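Side-chain contacts in antigen TpF1 (Treponema pallidum, PDB 2FJC), which binds iron and, as a mini-ferritin of the Dps family, probably oxidises it at sites on a shell of twelve subunits: residues K45-L50 against S101-V106; A23-L28 against T115-T120; A12-Q17 against L70-Q75. All coordinates share one frame; numbering follows the deposited sequence.

In the fold
The three contacts sample a helical bundle at different heights. Interactions 1 and 3 share helix 44-71 but sit on opposite sides of the chain's centre, with centres about 32 Å and nearest atoms about 17 Å apart. The centre of interaction 2 is about 4 Å from the chain's centre. This contact shares helix 99-127 with interaction 1, centres about 20 Å apart, and helix 8-38 with interaction 3, at about 14 Å; there the two contacts touch, Gln-17 packing beside Arg-116 and Gln-119. Iron is bound by Asp-63 and Glu-67 of helix 44-71, which lie outside all three. Iron ions lie about 12 Å from the Leu-50 side chain and about 13 Å from that of Leu-25.

Interaction 1 (K45-L50 against S101-V106); sequences KQVHEL and SALARV
Val-47, Leu-50 and Leu-103 meet through methyl groups alone, and the flat groups of the two helices lie to the side of them. The ring of His-48 takes no part in this apolar patch and stacks with His-36 and Phe-44, while Trp-148 of a neighbouring subunit meets it with the planes at about 75°. Its ND1 is hydrogen-bonded to the carbonyl oxygen of His-36, which, with the stacks, is consistent with a held ring. The carboxylate of Glu-49 accepts Lys-45 NZ on OE2 at 2.8 Å, using the lone pair on the side of the other oxygen; this salt bridge spans one turn of helix 44-71. On the other helix, Arg-105 NH1 salt-bridges Glu-92 OE1.

The contact itself converges on a single branch, CD2 of Leu-103. Val-47 approaches it at a slant with CG1, 3.9 Å away, and Leu-50 adds its own CD2 at 4.4 Å from the same methyl, a looser touch. In Val-47 that CG1 stands anti to the backbone N (chi1 -180°), which carries it out toward the other helix. Leu-103 has its CG anti to the carbonyl carbon (chi1 -65°), and its CD1 continues the chain while CD2 branches off to meet the two residues. The backbones stay well apart, 8.5 Å between the CA atoms of Val-47 and Leu-103. Leu-103 also packs on Leu-150, Thr-153 and Leu-154 of helix 130-154, and Val-47 on Ile-39, so the patch continues into the rest of the core.

Helices 44-71 and 99-127 run in the same direction here. A small contact between parallel helices that face each other diagonally through the core is what the up-down-down-up topology of the ferritin-like four-helix bundle produces, with a long connection joining them.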
ATOM      1  N   LYS B  45      25.348  13.161  -3.172  1.00 35.74           N
ATOM      2  CA  LYS B  45      23.980  12.669  -3.113  1.00 36.55           C
ATOM      3  C   LYS B  45      23.700  11.761  -1.918  1.00 36.76           C
ATOM      4  O   LYS B  45      22.713  11.955  -1.197  1.00 35.17           O
ATOM      5  CB  LYS B  45      23.607  11.945  -4.410  1.00 37.28           C
ATOM      6  CG  LYS B  45      22.129  11.572  -4.487  1.00 39.89           C
ATOM      7  CD  LYS B  45      21.742  11.057  -5.863  1.00 43.20           C
ATOM      8  CE  LYS B  45      20.248  10.755  -5.954  1.00 43.23           C
ATOM      9  NZ  LYS B  45      19.872   9.565  -5.148  1.00 42.82           N
ATOM     10  N   GLN B  46      24.566  10.777  -1.702  1.00 35.81           N
ATOM     11  CA  GLN B  46      24.384   9.852  -0.595  1.00 34.62           C
ATOM     12  C   GLN B  46      24.443  10.552   0.756  1.00 33.84           C
ATOM     13  O   GLN B  46      23.601  10.326   1.617  1.00 34.06           O
ATOM     14  CB  GLN B  46      25.438   8.745  -0.636  1.00 36.56           C
ATOM     15  CG  GLN B  46      25.273   7.749  -1.777  1.00 40.56           C
ATOM     16  CD  GLN B  46      25.428   8.390  -3.141  1.00 42.08           C
ATOM     17  OE1 GLN B  46      24.463   8.488  -3.911  1.00 43.38           O
ATOM     18  NE2 GLN B  46      26.644   8.842  -3.447  1.00 40.21           N
ATOM     19  N   VAL B  47      25.438  11.405   0.944  1.00 32.50           N
ATOM     20  CA  VAL B  47      25.579  12.109   2.202  1.00 31.82           C
ATOM     21  C   VAL B  47      24.478  13.136   2.378  1.00 31.71           C
ATOM     22  O   VAL B  47      23.971  13.325   3.474  1.00 32.68           O
ATOM     23  CB  VAL B  47      26.948  12.782   2.292  1.00 30.95           C
ATOM     24  CG1 VAL B  47      27.080  13.505   3.613  1.00 29.31           C
ATOM     25  CG2 VAL B  47      28.035  11.733   2.154  1.00 29.49           C
ATOM     26  N   HIS B  48      24.116  13.799   1.290  1.00 33.05           N
ATOM     27  CA  HIS B  48      23.047  14.791   1.294  1.00 34.17           C
ATOM     28  C   HIS B  48      21.793  14.119   1.873  1.00 34.76           C
ATOM     29  O   HIS B  48      21.112  14.669   2.736  1.00 36.41           O
ATOM     30  CB  HIS B  48      22.783  15.241  -0.153  1.00 34.49           C
ATOM     31  CG  HIS B  48      21.700  16.264  -0.297  1.00 32.80           C
ATOM     32  ND1 HIS B  48      21.854  17.573   0.105  1.00 33.78           N
ATOM     33  CD2 HIS B  48      20.462  16.181  -0.841  1.00 32.84           C
ATOM     34  CE1 HIS B  48      20.758  18.254  -0.188  1.00 33.44           C
ATOM     35  NE2 HIS B  48      19.897  17.433  -0.762  1.00 33.45           N
ATOM     36  N   GLU B  49      21.501  12.920   1.392  1.00 34.57           N
ATOM     37  CA  GLU B  49      20.339  12.171   1.848  1.00 36.05           C
ATOM     38  C   GLU B  49      20.502  11.648   3.267  1.00 35.59           C
ATOM     39  O   GLU B  49      19.546  11.655   4.045  1.00 35.36           O
ATOM     40  CB  GLU B  49      20.051  11.012   0.890  1.00 37.34           C
ATOM     41  CG  GLU B  49      19.317  11.452  -0.378  1.00 42.80           C
ATOM     42  CD  GLU B  49      19.475  10.473  -1.536  1.00 46.23           C
ATOM     43  OE1 GLU B  49      19.801   9.289  -1.290  1.00 48.34           O
ATOM     44  OE2 GLU B  49      19.263  10.890  -2.700  1.00 49.37           O
ATOM     45  N   LEU B  50      21.706  11.192   3.605  1.00 33.58           N
ATOM     46  CA  LEU B  50      21.964  10.691   4.944  1.00 33.22           C
ATOM     47  C   LEU B  50      21.717  11.813   5.961  1.00 34.70           C
ATOM     48  O   LEU B  50      21.090  11.601   6.999  1.00 34.86           O
ATOM     49  CB  LEU B  50      23.404  10.201   5.063  1.00 31.19           C
ATOM     50  CG  LEU B  50      23.873   9.792   6.463  1.00 29.59           C
ATOM     51  CD1 LEU B  50      23.096   8.599   6.934  1.00 28.96           C
ATOM     52  CD2 LEU B  50      25.345   9.453   6.435  1.00 29.27           C
ATOM     53  N   SER B 101      34.755  16.090   6.536  1.00 38.44           N
ATOM     54  CA  SER B 101      34.800  17.098   7.575  1.00 38.91           C
ATOM     55  C   SER B 101      33.418  17.248   8.226  1.00 39.41           C
ATOM     56  O   SER B 101      33.306  17.354   9.455  1.00 40.88           O
ATOM     57  CB  SER B 101      35.257  18.417   6.953  1.00 37.60           C
ATOM     58  OG  SER B 101      35.637  19.329   7.951  1.00 41.53           O
ATOM     59  N   ALA B 102      32.371  17.256   7.400  1.00 37.71           N
ATOM     60  CA  ALA B 102      31.003  17.387   7.896  1.00 36.07           C
ATOM     61  C   ALA B 102      30.606  16.161   8.710  1.00 35.44           C
ATOM     62  O   ALA B 102      30.053  16.281   9.802  1.00 35.56           O
ATOM     63  CB  ALA B 102      30.031  17.564   6.739  1.00 36.23           C
ATOM     64  N   LEU B 103      30.895  14.979   8.184  1.00 34.16           N
ATOM     65  CA  LEU B 103      30.541  13.765   8.891  1.00 34.66           C
ATOM     66  C   LEU B 103      31.272  13.655  10.228  1.00 35.26           C
ATOM     67  O   LEU B 103      30.689  13.222  11.225  1.00 35.36           O
ATOM     68  CB  LEU B 103      30.829  12.539   8.026  1.00 32.20           C
ATOM     69  CG  LEU B 103      29.989  12.422   6.751  1.00 31.82           C
ATOM     70  CD1 LEU B 103      30.313  11.109   6.054  1.00 28.64           C
ATOM     71  CD2 LEU B 103      28.507  12.515   7.088  1.00 30.89           C
ATOM     72  N   ALA B 104      32.538  14.059  10.255  1.00 34.08           N
ATOM     73  CA  ALA B 104      33.317  13.985  11.485  1.00 33.44           C
ATOM     74  C   ALA B 104      32.684  14.883  12.532  1.00 32.91           C
ATOM     75  O   ALA B 104      32.666  14.556  13.716  1.00 29.86           O
ATOM     76  CB  ALA B 104      34.757  14.407  11.235  1.00 32.95           C
ATOM     77  N   ARG B 105      32.161  16.016  12.088  1.00 33.64           N
ATOM     78  CA  ARG B 105      31.525  16.937  13.014  1.00 35.76           C
ATOM     79  C   ARG B 105      30.186  16.418  13.535  1.00 35.91           C
ATOM     80  O   ARG B 105      29.900  16.569  14.724  1.00 36.17           O
ATOM     81  CB  ARG B 105      31.357  18.319  12.377  1.00 36.25           C
ATOM     82  CG  ARG B 105      32.685  18.964  12.077  1.00 38.44           C
ATOM     83  CD  ARG B 105      32.564  20.328  11.442  1.00 40.40           C
ATOM     84  NE  ARG B 105      33.848  20.724  10.871  1.00 42.57           N
ATOM     85  CZ  ARG B 105      34.056  21.837  10.178  1.00 43.81           C
ATOM     86  NH1 ARG B 105      33.065  22.694   9.965  1.00 44.33           N
ATOM     87  NH2 ARG B 105      35.256  22.079   9.672  1.00 44.79           N
ATOM     88  N   VAL B 106      29.363  15.804  12.683  1.00 34.72           N
ATOM     89  CA  VAL B 106      28.096  15.299  13.202  1.00 34.59           C
ATOM     90  C   VAL B 106      28.387  14.118  14.131  1.00 33.65           C
ATOM     91  O   VAL B 106      27.709  13.939  15.128  1.00 32.97           O
ATOM     92  CB  VAL B 106      27.080  14.872  12.083  1.00 34.66           C
ATOM     93  CG1 VAL B 106      27.109  15.866  10.955  1.00 34.39           C
ATOM     94  CG2 VAL B 106      27.358  13.475  11.598  1.00 35.30           C
TER

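Interaction 2 (A23-L28 against T115-T120); sequences ADLGVL and TRFSQT
Asp-24 and Leu-25 face Arg-116 and Phe-117 across two antiparallel helices of a ferritin-like four-helix bundle, one pair of opposite charge and the other apolar. In the apolar pair the phenyl ring presents its edge: CZ of Phe-117 lies 4.0 Å from Leu-25 CD2, which sits in the plane of the ring. Leu-25 CD1 is almost as close, so both methyls approach CZ at the ring edge while the two side chains slant past each other. Neither CB points straight across, and it is the ends of both chains that swing together. Around them, Ile-139 and Leu-143 of helix 130-154 and Ile-65 of helix 44-71 also pack on Phe-117, making it part of the core.

The charged pair is turned quite differently. The side chains of Asp-24 and Arg-116 cross at about a right angle, with carboxylate and guanidinium planes 87° apart, and the charges do not meet. Asp-24 is instead engaged by other groups: OD1 is hydrogen-bonded to Gly-88 N and Ser-87 OG in the connection after helix 80-86, and OD2 to Tyr-112 OH of helix 99-127. Arg-116, bent at chi2 and chi3, directs NE to Gln-20 OE1 in a weak bond. What remains across the gap is a van der Waals contact, the Arg-116 CD methylene at 4.2 Å from Asp-24 OD2, with NE 5.0 Å from that oxygen.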
ATOM      1  N   ALA B  23      17.146  21.913  23.453  1.00 29.88           N
ATOM      2  CA  ALA B  23      17.978  22.972  22.928  1.00 30.30           C
ATOM      3  C   ALA B  23      19.067  22.422  22.003  1.00 30.31           C
ATOM      4  O   ALA B  23      19.269  22.934  20.907  1.00 29.49           O
ATOM      5  CB  ALA B  23      18.603  23.751  24.070  1.00 31.74           C
ATOM      6  N   ASP B  24      19.760  21.377  22.440  1.00 29.99           N
ATOM      7  CA  ASP B  24      20.820  20.791  21.635  1.00 29.92           C
ATOM      8  C   ASP B  24      20.272  20.187  20.354  1.00 31.05           C
ATOM      9  O   ASP B  24      20.868  20.347  19.290  1.00 32.65           O
ATOM     10  CB  ASP B  24      21.589  19.724  22.430  1.00 30.31           C
ATOM     11  CG  ASP B  24      22.485  20.323  23.519  1.00 31.17           C
ATOM     12  OD1 ASP B  24      22.833  21.519  23.434  1.00 30.92           O
ATOM     13  OD2 ASP B  24      22.862  19.595  24.457  1.00 30.82           O
ATOM     14  N   LEU B  25      19.143  19.489  20.455  1.00 30.91           N
ATOM     15  CA  LEU B  25      18.515  18.877  19.292  1.00 30.52           C
ATOM     16  C   LEU B  25      18.108  19.972  18.315  1.00 30.54           C
ATOM     17  O   LEU B  25      18.312  19.839  17.106  1.00 29.04           O
ATOM     18  CB  LEU B  25      17.278  18.070  19.704  1.00 28.47           C
ATOM     19  CG  LEU B  25      17.388  16.549  19.885  1.00 29.86           C
ATOM     20  CD1 LEU B  25      18.826  16.071  19.836  1.00 30.43           C
ATOM     21  CD2 LEU B  25      16.744  16.170  21.202  1.00 28.06           C
ATOM     22  N   GLY B  26      17.539  21.050  18.848  1.00 29.93           N
ATOM     23  CA  GLY B  26      17.117  22.156  18.007  1.00 29.99           C
ATOM     24  C   GLY B  26      18.290  22.710  17.223  1.00 31.04           C
ATOM     25  O   GLY B  26      18.203  22.924  16.012  1.00 30.54           O
ATOM     26  N   VAL B  27      19.401  22.934  17.917  1.00 31.13           N
ATOM     27  CA  VAL B  27      20.596  23.462  17.283  1.00 31.77           C
ATOM     28  C   VAL B  27      21.151  22.475  16.251  1.00 30.94           C
ATOM     29  O   VAL B  27      21.537  22.866  15.155  1.00 31.00           O
ATOM     30  CB  VAL B  27      21.682  23.782  18.343  1.00 30.95           C
ATOM     31  CG1 VAL B  27      22.990  24.118  17.664  1.00 31.45           C
ATOM     32  CG2 VAL B  27      21.233  24.965  19.203  1.00 30.85           C
ATOM     33  N   LEU B  28      21.176  21.195  16.602  1.00 29.90           N
ATOM     34  CA  LEU B  28      21.687  20.172  15.701  1.00 29.40           C
ATOM     35  C   LEU B  28      20.846  20.094  14.434  1.00 29.53           C
ATOM     36  O   LEU B  28      21.369  19.877  13.339  1.00 29.67           O
ATOM     37  CB  LEU B  28      21.655  18.812  16.377  1.00 29.44           C
ATOM     38  CG  LEU B  28      22.865  17.914  16.179  1.00 30.31           C
ATOM     39  CD1 LEU B  28      22.444  16.499  16.488  1.00 29.44           C
ATOM     40  CD2 LEU B  28      23.412  18.030  14.770  1.00 29.50           C
ATOM     41  N   THR B 115      26.607  11.100  25.371  1.00 37.09           N
ATOM     42  CA  THR B 115      27.036  11.153  26.757  1.00 38.39           C
ATOM     43  C   THR B 115      26.021  11.963  27.582  1.00 38.31           C
ATOM     44  O   THR B 115      25.723  11.620  28.726  1.00 37.28           O
ATOM     45  CB  THR B 115      28.457  11.760  26.894  1.00 39.83           C
ATOM     46  OG1 THR B 115      28.426  13.146  26.550  1.00 45.29           O
ATOM     47  CG2 THR B 115      29.434  11.048  25.975  1.00 38.60           C
ATOM     48  N   ARG B 116      25.476  13.023  26.999  1.00 36.99           N
ATOM     49  CA  ARG B 116      24.500  13.819  27.722  1.00 39.32           C
ATOM     50  C   ARG B 116      23.214  13.026  27.963  1.00 38.09           C
ATOM     51  O   ARG B 116      22.656  13.061  29.055  1.00 36.57           O
ATOM     52  CB  ARG B 116      24.199  15.124  26.979  1.00 41.41           C
ATOM     53  CG  ARG B 116      25.414  16.040  26.915  1.00 46.75           C
ATOM     54  CD  ARG B 116      25.061  17.462  27.313  1.00 52.48           C
ATOM     55  NE  ARG B 116      24.536  17.533  28.673  1.00 55.13           N
ATOM     56  CZ  ARG B 116      25.237  17.227  29.760  1.00 57.30           C
ATOM     57  NH1 ARG B 116      24.678  17.319  30.960  1.00 57.57           N
ATOM     58  NH2 ARG B 116      26.502  16.837  29.648  1.00 58.23           N
ATOM     59  N   PHE B 117      22.756  12.297  26.951  1.00 37.73           N
ATOM     60  CA  PHE B 117      21.545  11.495  27.089  1.00 37.39           C
ATOM     61  C   PHE B 117      21.739  10.380  28.103  1.00 36.64           C
ATOM     62  O   PHE B 117      20.822  10.046  28.848  1.00 36.10           O
ATOM     63  CB  PHE B 117      21.122  10.883  25.751  1.00 37.23           C
ATOM     64  CG  PHE B 117      20.416  11.844  24.832  1.00 39.67           C
ATOM     65  CD1 PHE B 117      19.316  12.566  25.268  1.00 41.29           C
ATOM     66  CD2 PHE B 117      20.834  12.006  23.520  1.00 40.54           C
ATOM     67  CE1 PHE B 117      18.644  13.433  24.411  1.00 41.28           C
ATOM     68  CE2 PHE B 117      20.167  12.870  22.661  1.00 40.71           C
ATOM     69  CZ  PHE B 117      19.070  13.584  23.109  1.00 40.42           C
ATOM     70  N   SER B 118      22.933   9.798  28.128  1.00 36.31           N
ATOM     71  CA  SER B 118      23.224   8.732  29.072  1.00 35.27           C
ATOM     72  C   SER B 118      23.082   9.213  30.517  1.00 34.86           C
ATOM     73  O   SER B 118      22.623   8.468  31.377  1.00 33.04           O
ATOM     74  CB  SER B 118      24.632   8.188  28.849  1.00 33.58           C
ATOM     75  OG  SER B 118      24.672   7.318  27.739  1.00 32.54           O
ATOM     76  N   GLN B 119      23.469  10.455  30.783  1.00 33.99           N
ATOM     77  CA  GLN B 119      23.357  10.979  32.135  1.00 36.06           C
ATOM     78  C   GLN B 119      21.885  11.024  32.520  1.00 34.59           C
ATOM     79  O   GLN B 119      21.517  10.692  33.644  1.00 34.48           O
ATOM     80  CB  GLN B 119      23.963  12.380  32.229  1.00 36.27           C
ATOM     81  CG  GLN B 119      25.385  12.451  31.718  1.00 42.44           C
ATOM     82  CD  GLN B 119      25.938  13.863  31.730  1.00 46.02           C
ATOM     83  OE1 GLN B 119      25.238  14.824  31.392  1.00 46.35           O
ATOM     84  NE2 GLN B 119      27.206  13.996  32.106  1.00 47.31           N
ATOM     85  N   THR B 120      21.050  11.428  31.571  1.00 33.49           N
ATOM     86  CA  THR B 120      19.628  11.517  31.812  1.00 32.24           C
ATOM     87  C   THR B 120      19.034  10.129  32.024  1.00 32.39           C
ATOM     88  O   THR B 120      18.201   9.936  32.906  1.00 31.22           O
ATOM     89  CB  THR B 120      18.921  12.191  30.644  1.00 31.62           C
ATOM     90  OG1 THR B 120      19.508  13.476  30.420  1.00 33.01           O
ATOM     91  CG2 THR B 120      17.444  12.370  30.949  1.00 32.81           C
TER

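Interaction 3 (A12-Q17 against L70-Q75); sequences AAICEQ and LQLGAQ
Cys-15 and Leu-72 form the tight part of this contact, with the sulfur lodged among apolar groups. SG of Cys-15 lies 3.9 Å from Leu-72 CB and 4.0 Å from Leu-72 CD1, so it rests along the leucine instead of touching only its end. Ala-74 CB comes to 4.1 Å of the same SG from a direction roughly at right angles to that of Leu-72 CB. The sulfur, placed anti to the carbonyl carbon of its own residue (chi1 -75°), thus touches both residues of the turn, and Leu-69 packs on Cys-15 as well. Ile-14 extends the patch: its CG2 meets Leu-72 CD1 at 4.0 Å, and the two side chains cross at about a right angle. The backbones come correspondingly close, 7.1 Å between the CA atoms of Cys-15 and Ala-74.

The inner side of this patch is closed by further parts of the fold, since Ile-14 also packs on Leu-123 and Ser-127 of helix 99-127, and both Ile-14 and Leu-72 reach Thr-132 at the start of helix 130-154. Toward solvent the contact thins out. Glu-16 on helix 8-38 and Gly-73 on the turn are exposed and touch nothing of the other segment, and Gln-75 packs instead on Lys-95 of a neighbouring subunit.

What brings Leu-72 and Ala-74 together on one side of the chain is the way helix 44-71 ends. Gly-73, with positive phi (90°), is the C-prime residue: its N bonds to Leu-70 O at 3.0 Å, and Ala-74 N returns to Leu-69 O. Here this Schellman motif caps the second long helix of a ferritin-like bundle against the first turns of helix 8-38.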
ATOM      1  N   ALA B  12      13.035  17.443  38.881  1.00 41.30           N
ATOM      2  CA  ALA B  12      13.592  18.745  38.534  1.00 40.74           C
ATOM      3  C   ALA B  12      14.902  18.576  37.784  1.00 40.10           C
ATOM      4  O   ALA B  12      15.173  19.275  36.807  1.00 38.75           O
ATOM      5  CB  ALA B  12      13.846  19.564  39.781  1.00 40.03           C
ATOM      6  N   ALA B  13      15.730  17.656  38.261  1.00 38.58           N
ATOM      7  CA  ALA B  13      17.013  17.406  37.619  1.00 37.78           C
ATOM      8  C   ALA B  13      16.801  16.831  36.214  1.00 38.03           C
ATOM      9  O   ALA B  13      17.493  17.202  35.267  1.00 36.77           O
ATOM     10  CB  ALA B  13      17.839  16.450  38.451  1.00 35.09           C
ATOM     11  N   ILE B  14      15.840  15.923  36.085  1.00 37.51           N
ATOM     12  CA  ILE B  14      15.535  15.325  34.796  1.00 36.39           C
ATOM     13  C   ILE B  14      15.002  16.385  33.829  1.00 37.56           C
ATOM     14  O   ILE B  14      15.415  16.427  32.669  1.00 37.29           O
ATOM     15  CB  ILE B  14      14.510  14.182  34.950  1.00 34.50           C
ATOM     16  CG1 ILE B  14      15.193  12.974  35.590  1.00 34.04           C
ATOM     17  CG2 ILE B  14      13.933  13.800  33.609  1.00 33.64           C
ATOM     18  CD1 ILE B  14      14.250  11.878  36.021  1.00 31.27           C
ATOM     19  N   CYS B  15      14.100  17.244  34.302  1.00 36.96           N
ATOM     20  CA  CYS B  15      13.550  18.298  33.458  1.00 38.04           C
ATOM     21  C   CYS B  15      14.639  19.234  32.961  1.00 39.02           C
ATOM     22  O   CYS B  15      14.597  19.702  31.827  1.00 38.40           O
ATOM     23  CB  CYS B  15      12.511  19.121  34.217  1.00 37.49           C
ATOM     24  SG  CYS B  15      10.953  18.277  34.437  1.00 38.30           S
ATOM     25  N   GLU B  16      15.616  19.513  33.818  1.00 40.56           N
ATOM     26  CA  GLU B  16      16.706  20.401  33.439  1.00 41.47           C
ATOM     27  C   GLU B  16      17.502  19.755  32.299  1.00 40.24           C
ATOM     28  O   GLU B  16      17.906  20.418  31.355  1.00 38.22           O
ATOM     29  CB  GLU B  16      17.613  20.679  34.642  1.00 43.85           C
ATOM     30  CG  GLU B  16      18.357  22.011  34.556  1.00 49.72           C
ATOM     31  CD  GLU B  16      17.450  23.165  34.101  1.00 54.09           C
ATOM     32  OE1 GLU B  16      16.365  23.345  34.697  1.00 54.71           O
ATOM     33  OE2 GLU B  16      17.822  23.891  33.145  1.00 56.23           O
ATOM     34  N   GLN B  17      17.721  18.452  32.400  1.00 40.01           N
ATOM     35  CA  GLN B  17      18.439  17.713  31.373  1.00 38.99           C
ATOM     36  C   GLN B  17      17.631  17.739  30.082  1.00 38.54           C
ATOM     37  O   GLN B  17      18.163  18.036  29.007  1.00 38.69           O
ATOM     38  CB  GLN B  17      18.648  16.264  31.820  1.00 41.14           C
ATOM     39  CG  GLN B  17      19.810  16.059  32.784  1.00 43.54           C
ATOM     40  CD  GLN B  17      21.152  16.299  32.111  1.00 47.01           C
ATOM     41  OE1 GLN B  17      21.619  15.481  31.306  1.00 46.58           O
ATOM     42  NE2 GLN B  17      21.771  17.437  32.419  1.00 48.61           N
ATOM     43  N   LEU B  70       6.785  18.288  28.813  1.00 35.59           N
ATOM     44  CA  LEU B  70       5.452  18.823  29.060  1.00 37.88           C
ATOM     45  C   LEU B  70       4.686  17.908  30.012  1.00 38.55           C
ATOM     46  O   LEU B  70       4.000  18.370  30.919  1.00 39.50           O
ATOM     47  CB  LEU B  70       4.678  18.954  27.743  1.00 38.04           C
ATOM     48  CG  LEU B  70       5.249  19.967  26.753  1.00 38.37           C
ATOM     49  CD1 LEU B  70       4.497  19.911  25.435  1.00 37.15           C
ATOM     50  CD2 LEU B  70       5.160  21.348  27.377  1.00 38.18           C
ATOM     51  N   GLN B  71       4.809  16.604  29.794  1.00 38.32           N
ATOM     52  CA  GLN B  71       4.143  15.628  30.628  1.00 38.06           C
ATOM     53  C   GLN B  71       4.616  15.712  32.065  1.00 38.45           C
ATOM     54  O   GLN B  71       3.835  15.495  32.987  1.00 38.70           O
ATOM     55  CB  GLN B  71       4.394  14.221  30.093  1.00 36.11           C
ATOM     56  CG  GLN B  71       3.790  13.986  28.746  1.00 34.18           C
ATOM     57  CD  GLN B  71       4.335  12.763  28.089  1.00 36.08           C
ATOM     58  OE1 GLN B  71       4.303  12.650  26.868  1.00 41.32           O
ATOM     59  NE2 GLN B  71       4.843  11.832  28.884  1.00 36.28           N
ATOM     60  N   LEU B  72       5.894  16.028  32.253  1.00 38.51           N
ATOM     61  CA  LEU B  72       6.457  16.121  33.588  1.00 38.98           C
ATOM     62  C   LEU B  72       6.056  17.408  34.285  1.00 40.98           C
ATOM     63  O   LEU B  72       6.531  17.700  35.380  1.00 41.60           O
ATOM     64  CB  LEU B  72       7.978  15.997  33.536  1.00 37.38           C
ATOM     65  CG  LEU B  72       8.490  14.590  33.200  1.00 37.03           C
ATOM     66  CD1 LEU B  72      10.011  14.578  33.100  1.00 34.24           C
ATOM     67  CD2 LEU B  72       8.022  13.621  34.265  1.00 33.82           C
ATOM     68  N   GLY B  73       5.175  18.175  33.646  1.00 41.93           N
ATOM     69  CA  GLY B  73       4.697  19.410  34.242  1.00 43.49           C
ATOM     70  C   GLY B  73       5.498  20.663  33.940  1.00 45.16           C
ATOM     71  O   GLY B  73       5.178  21.738  34.444  1.00 45.04           O
ATOM     72  N   ALA B  74       6.544  20.535  33.131  1.00 46.39           N
ATOM     73  CA  ALA B  74       7.364  21.690  32.781  1.00 48.26           C
ATOM     74  C   ALA B  74       6.952  22.238  31.420  1.00 49.47           C
ATOM     75  O   ALA B  74       6.112  21.657  30.729  1.00 51.50           O
ATOM     76  CB  ALA B  74       8.837  21.305  32.758  1.00 47.23           C
ATOM     77  N   GLN B  75       7.518  23.376  31.048  1.00 49.39           N
ATOM     78  CA  GLN B  75       7.226  23.949  29.745  1.00 50.30           C
ATOM     79  C   GLN B  75       8.519  23.787  28.958  1.00 48.14           C
ATOM     80  O   GLN B  75       9.614  23.879  29.518  1.00 48.34           O
ATOM     81  CB  GLN B  75       6.825  25.420  29.862  1.00 51.49           C
ATOM     82  CG  GLN B  75       5.743  25.654  30.898  1.00 54.55           C
ATOM     83  CD  GLN B  75       4.874  26.847  30.581  1.00 56.52           C
ATOM     84  OE1 GLN B  75       3.955  26.762  29.765  1.00 58.89           O
ATOM     85  NE2 GLN B  75       5.165  27.973  31.217  1.00 58.92           N
TER